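Local coordinates for protein methylglyoxal reductase (NADPH-dependent) (Candida albicans SC5314, PDB 6KWS) that probably reduces methylglyoxal and related carbonyl compounds with NADPH, as a member of the dihydroflavonol-4-reductase branch of the extended short-chain dehydrogenases, at residues A9-L21 with F196-K208. The protein carries 1 engineered substitution. Numbering follows the deposited sequence.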
loop_
_atom_site.group_PDB
_atom_site.type_symbol
_atom_site.label_atom_id
_atom_site.label_comp_id
_atom_site.label_asym_id
_atom_site.label_seq_id
_atom_site.Cartn_x
_atom_site.Cartn_y
_atom_site.Cartn_z
ATOM N N ALA A 9 10.465 -6.322 -2.463
ATOM C CA ALA A 9 11.115 -5.622 -1.362
ATOM C C ALA A 9 11.622 -4.227 -1.722
ATOM O O ALA A 9 11.972 -3.462 -0.809
ATOM C CB ALA A 9 12.269 -6.465 -0.841
ATOM N N THR A 10 11.687 -3.873 -3.010
ATOM C CA THR A 10 12.055 -2.515 -3.395
ATOM C C THR A 10 10.856 -1.591 -3.578
ATOM O O THR A 10 11.059 -0.408 -3.872
ATOM C CB THR A 10 12.837 -2.525 -4.695
ATOM O OG1 THR A 10 12.136 -3.351 -5.622
ATOM C CG2 THR A 10 14.221 -3.097 -4.472
ATOM N N GLY A 11 9.625 -2.095 -3.448
ATOM C CA GLY A 11 8.455 -1.238 -3.548
ATOM C C GLY A 11 8.424 -0.163 -2.460
ATOM O O GLY A 11 9.207 -0.152 -1.504
ATOM N N PHE A 12 7.462 0.750 -2.614
ATOM C CA PHE A 12 7.359 1.943 -1.768
ATOM C C PHE A 12 7.033 1.587 -0.319
ATOM O O PHE A 12 7.781 1.923 0.607
ATOM C CB PHE A 12 6.299 2.868 -2.368
ATOM C CG PHE A 12 5.998 4.089 -1.567
ATOM C CD1 PHE A 12 7.019 4.894 -1.056
ATOM C CD2 PHE A 12 4.686 4.481 -1.386
ATOM C CE1 PHE A 12 6.725 6.047 -0.344
ATOM C CE2 PHE A 12 4.372 5.629 -0.673
ATOM C CZ PHE A 12 5.385 6.416 -0.152
ATOM N N ILE A 13 5.902 0.925 -0.095
ATOM C CA ILE A 13 5.605 0.450 1.253
ATOM C C ILE A 13 6.670 -0.539 1.706
ATOM O O ILE A 13 7.089 -0.530 2.868
ATOM C CB ILE A 13 4.204 -0.182 1.308
ATOM C CG1 ILE A 13 3.119 0.814 0.867
ATOM C CG2 ILE A 13 3.947 -0.729 2.664
ATOM C CD1 ILE A 13 1.724 0.179 0.764
ATOM N N ALA A 14 7.147 -1.390 0.789
ATOM C CA ALA A 14 7.946 -2.544 1.198
ATOM C C ALA A 14 9.271 -2.119 1.819
ATOM O O ALA A 14 9.644 -2.602 2.899
ATOM C CB ALA A 14 8.180 -3.475 0.012
ATOM N N GLN A 15 9.994 -1.213 1.153
ATOM C CA GLN A 15 11.239 -0.704 1.716
ATOM C C GLN A 15 11.045 -0.243 3.154
ATOM O O GLN A 15 11.907 -0.461 4.013
ATOM C CB GLN A 15 11.777 0.439 0.850
ATOM C CG GLN A 15 12.128 0.014 -0.568
ATOM C CD GLN A 15 13.188 0.906 -1.213
ATOM O OE1 GLN A 15 13.705 1.840 -0.592
ATOM N NE2 GLN A 15 13.514 0.621 -2.465
ATOM N N HIS A 16 9.906 0.382 3.439
ATOM C CA HIS A 16 9.650 0.839 4.796
ATOM C C HIS A 16 9.445 -0.339 5.741
ATOM O O HIS A 16 9.985 -0.352 6.858
ATOM C CB HIS A 16 8.447 1.767 4.799
ATOM C CG HIS A 16 8.775 3.167 4.392
ATOM N ND1 HIS A 16 9.543 4.006 5.173
ATOM C CD2 HIS A 16 8.457 3.875 3.278
ATOM C CE1 HIS A 16 9.676 5.172 4.563
ATOM N NE2 HIS A 16 9.031 5.117 3.409
ATOM N N VAL A 17 8.693 -1.350 5.299
ATOM C CA VAL A 17 8.553 -2.571 6.086
ATOM C C VAL A 17 9.925 -3.179 6.369
ATOM O O VAL A 17 10.243 -3.560 7.505
ATOM C CB VAL A 17 7.629 -3.560 5.354
ATOM C CG1 VAL A 17 7.764 -4.957 5.940
ATOM C CG2 VAL A 17 6.172 -3.064 5.410
ATOM N N VAL A 18 10.767 -3.252 5.337
ATOM C CA VAL A 18 12.088 -3.849 5.489
ATOM C C VAL A 18 12.896 -3.102 6.543
ATOM O O VAL A 18 13.480 -3.711 7.453
ATOM C CB VAL A 18 12.810 -3.879 4.130
ATOM C CG1 VAL A 18 14.292 -4.131 4.307
ATOM C CG2 VAL A 18 12.206 -4.967 3.254
ATOM N N LYS A 19 12.950 -1.770 6.426
ATOM C CA LYS A 19 13.662 -0.950 7.404
ATOM C C LYS A 19 13.145 -1.200 8.815
ATOM O O LYS A 19 13.925 -1.398 9.752
ATOM C CB LYS A 19 13.526 0.529 7.040
ATOM C CG LYS A 19 14.306 1.451 7.951
ATOM C CD LYS A 19 13.910 2.910 7.804
ATOM C CE LYS A 19 14.055 3.403 6.348
ATOM N NZ LYS A 19 14.704 4.760 6.208
ATOM N N GLN A 20 11.825 -1.209 8.989
ATOM C CA GLN A 20 11.294 -1.445 10.326
ATOM C C GLN A 20 11.554 -2.873 10.792
ATOM O O GLN A 20 11.888 -3.089 11.963
ATOM C CB GLN A 20 9.811 -1.123 10.371
ATOM C CG GLN A 20 9.491 0.293 9.946
ATOM C CD GLN A 20 8.128 0.689 10.415
ATOM O OE1 GLN A 20 7.578 0.059 11.324
ATOM N NE2 GLN A 20 7.557 1.718 9.804
ATOM N N LEU A 21 11.412 -3.859 9.896
ATOM C CA LEU A 21 11.737 -5.236 10.259
ATOM C C LEU A 21 13.193 -5.366 10.701
ATOM O O LEU A 21 13.476 -5.997 11.718
ATOM C CB LEU A 21 11.446 -6.183 9.095
ATOM C CG LEU A 21 10.012 -6.698 8.875
ATOM C CD1 LEU A 21 9.956 -7.546 7.624
ATOM C CD2 LEU A 21 9.489 -7.489 10.086
ATOM N N PHE A 196 -5.269 6.205 -0.061
ATOM C CA PHE A 196 -4.129 6.765 -0.781
ATOM C C PHE A 196 -2.925 6.878 0.145
ATOM O O PHE A 196 -3.013 7.451 1.232
ATOM C CB PHE A 196 -4.455 8.136 -1.364
ATOM C CG PHE A 196 -5.492 8.104 -2.425
ATOM C CD1 PHE A 196 -5.199 7.594 -3.689
ATOM C CD2 PHE A 196 -6.775 8.604 -2.173
ATOM C CE1 PHE A 196 -6.175 7.564 -4.679
ATOM C CE2 PHE A 196 -7.757 8.581 -3.161
ATOM C CZ PHE A 196 -7.454 8.058 -4.411
ATOM N N VAL A 197 -1.800 6.329 -0.284
ATOM C CA VAL A 197 -0.616 6.260 0.560
ATOM C C VAL A 197 0.301 7.439 0.248
ATOM O O VAL A 197 0.839 7.546 -0.860
ATOM C CB VAL A 197 0.121 4.930 0.375
ATOM C CG1 VAL A 197 1.348 4.942 1.227
ATOM C CG2 VAL A 197 -0.789 3.764 0.736
ATOM N N PHE A 198 0.474 8.324 1.227
ATOM C CA PHE A 198 1.362 9.471 1.151
ATOM C C PHE A 198 2.621 9.174 1.954
ATOM O O PHE A 198 2.730 8.143 2.614
ATOM C CB PHE A 198 0.683 10.734 1.703
ATOM C CG PHE A 198 -0.454 11.227 0.882
ATOM C CD1 PHE A 198 -0.604 10.826 -0.427
ATOM C CD2 PHE A 198 -1.379 12.113 1.428
ATOM C CE1 PHE A 198 -1.666 11.289 -1.193
ATOM C CE2 PHE A 198 -2.450 12.590 0.666
ATOM C CZ PHE A 198 -2.590 12.176 -0.648
ATOM N N GLY A 199 3.559 10.115 1.940
ATOM C CA GLY A 199 4.726 10.014 2.781
ATOM C C GLY A 199 5.992 9.892 1.967
ATOM O O GLY A 199 5.959 9.606 0.768
ATOM N N PRO A 200 7.136 10.102 2.614
ATOM C CA PRO A 200 8.419 10.034 1.905
ATOM C C PRO A 200 8.822 8.603 1.576
ATOM O O PRO A 200 8.365 7.641 2.198
ATOM C CB PRO A 200 9.384 10.639 2.919
ATOM C CG PRO A 200 8.788 10.126 4.237
ATOM C CD PRO A 200 7.321 10.308 4.063
ATOM N N GLN A 201 9.733 8.477 0.614
ATOM C CA GLN A 201 10.417 7.207 0.395
ATOM C C GLN A 201 11.466 6.921 1.471
ATOM O O GLN A 201 11.993 7.825 2.122
ATOM C CB GLN A 201 11.081 7.196 -0.973
ATOM C CG GLN A 201 10.190 7.709 -2.054
ATOM C CD GLN A 201 10.372 6.948 -3.322
ATOM O OE1 GLN A 201 11.257 7.260 -4.120
ATOM N NE2 GLN A 201 9.539 5.931 -3.524
ATOM N N SER A 202 11.779 5.641 1.652
ATOM C CA SER A 202 12.743 5.286 2.692
ATOM C C SER A 202 14.088 5.953 2.465
ATOM O O SER A 202 14.848 6.174 3.415
ATOM C CB SER A 202 12.930 3.767 2.769
ATOM O OG SER A 202 11.687 3.090 2.747
ATOM N N PHE A 203 14.385 6.298 1.221
ATOM C CA PHE A 203 15.681 6.812 0.830
ATOM C C PHE A 203 15.473 7.932 -0.177
ATOM O O PHE A 203 14.704 7.781 -1.132
ATOM C CB PHE A 203 16.536 5.678 0.256
ATOM C CG PHE A 203 16.846 4.599 1.270
ATOM C CD1 PHE A 203 17.866 4.773 2.194
ATOM C CD2 PHE A 203 16.078 3.443 1.339
ATOM C CE1 PHE A 203 18.147 3.789 3.147
ATOM C CE2 PHE A 203 16.340 2.464 2.292
ATOM C CZ PHE A 203 17.384 2.631 3.199
ATOM N N GLY A 204 16.127 9.069 0.071
ATOM C CA GLY A 204 16.079 10.178 -0.861
ATOM C C GLY A 204 16.682 9.857 -2.206
ATOM O O GLY A 204 16.332 10.500 -3.201
ATOM N N SER A 205 17.578 8.869 -2.260
ATOM C CA SER A 205 18.154 8.432 -3.527
ATOM C C SER A 205 17.078 8.130 -4.560
ATOM O O SER A 205 17.223 8.466 -5.744
ATOM C CB SER A 205 19.014 7.188 -3.293
ATOM O OG SER A 205 19.704 7.269 -2.047
ATOM N N GLU A 206 15.976 7.521 -4.115
ATOM C CA GLU A 206 14.990 6.907 -4.996
ATOM C C GLU A 206 14.157 7.914 -5.792
ATOM O O GLU A 206 13.454 7.497 -6.726
ATOM C CB GLU A 206 14.074 6.008 -4.158
ATOM C CG GLU A 206 14.781 4.898 -3.353
ATOM C CD GLU A 206 15.588 3.933 -4.243
ATOM O OE1 GLU A 206 16.736 4.288 -4.590
ATOM O OE2 GLU A 206 15.072 2.845 -4.614
ATOM N N ILE A 207 14.223 9.212 -5.470
ATOM C CA ILE A 207 13.291 10.161 -6.068
ATOM C C ILE A 207 13.647 10.385 -7.522
ATOM O O ILE A 207 14.793 10.702 -7.878
ATOM C CB ILE A 207 13.235 11.484 -5.296
ATOM C CG1 ILE A 207 12.417 11.301 -4.028
ATOM C CG2 ILE A 207 12.535 12.531 -6.108
ATOM C CD1 ILE A 207 13.235 10.918 -2.848
ATOM N N LYS A 208 12.682 10.136 -8.357
ATOM C CA LYS A 208 12.693 10.539 -9.731
ATOM C C LYS A 208 11.824 11.768 -9.874
ATOM O O LYS A 208 11.300 12.338 -8.893
ATOM C CB LYS A 208 12.191 9.400 -10.614
ATOM C CG LYS A 208 11.133 8.560 -9.905
ATOM C CD LYS A 208 10.896 7.205 -10.548
ATOM C CE LYS A 208 10.516 7.342 -12.007
ATOM N NZ LYS A 208 10.664 6.045 -12.728
HETATM O O HOH W 1 10.212 3.522 0.226
#
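F12, at the glycine-containing turn of the NADPH site that leads into the first helix of the Rossmann fold, and H16 on that helix meet the loop that follows strand 196-198. F12 and V197, both NADPH-binding residues, touch through CE2 and CG1, 3.6 Å apart. With CG anti to the backbone N (chi1 176°), the F12 ring projects toward the loop, edge first, with the carbonyl oxygens of G199 and P200 near its plane; G199 O is also hydrogen-bonded to S215. The P200 carbonyl is shared: H16 NE2 donates to P200 O over 2.9 Å, tilted from the carbonyl plane. S202 covers one face of the same imidazole, its OG 3.2 Å above the ring plane over the centre and its CB making a CH-pi contact, so bond and face contact together probably limit the ring's rotation. A water joins the two backbones, donating to F12 O and accepting from S202 N. One turn further on, the bent K19 chain brings NZ to S202 O (3.1 Å) and over the face of F203, a cation-pi contact 4.8 Å from the centroid. The extended Q15 side chain crosses F203 at a slant, its amide plane turned 59° from the ring, with OE1 at the ring edge, 3.5 Å from F203 CD2. Q15 NE2 donates weakly both to T10 O and to E206 OE2, the latter at 3.5 Å; E206 OE1 is hydrogen-bonded to H40 NE2.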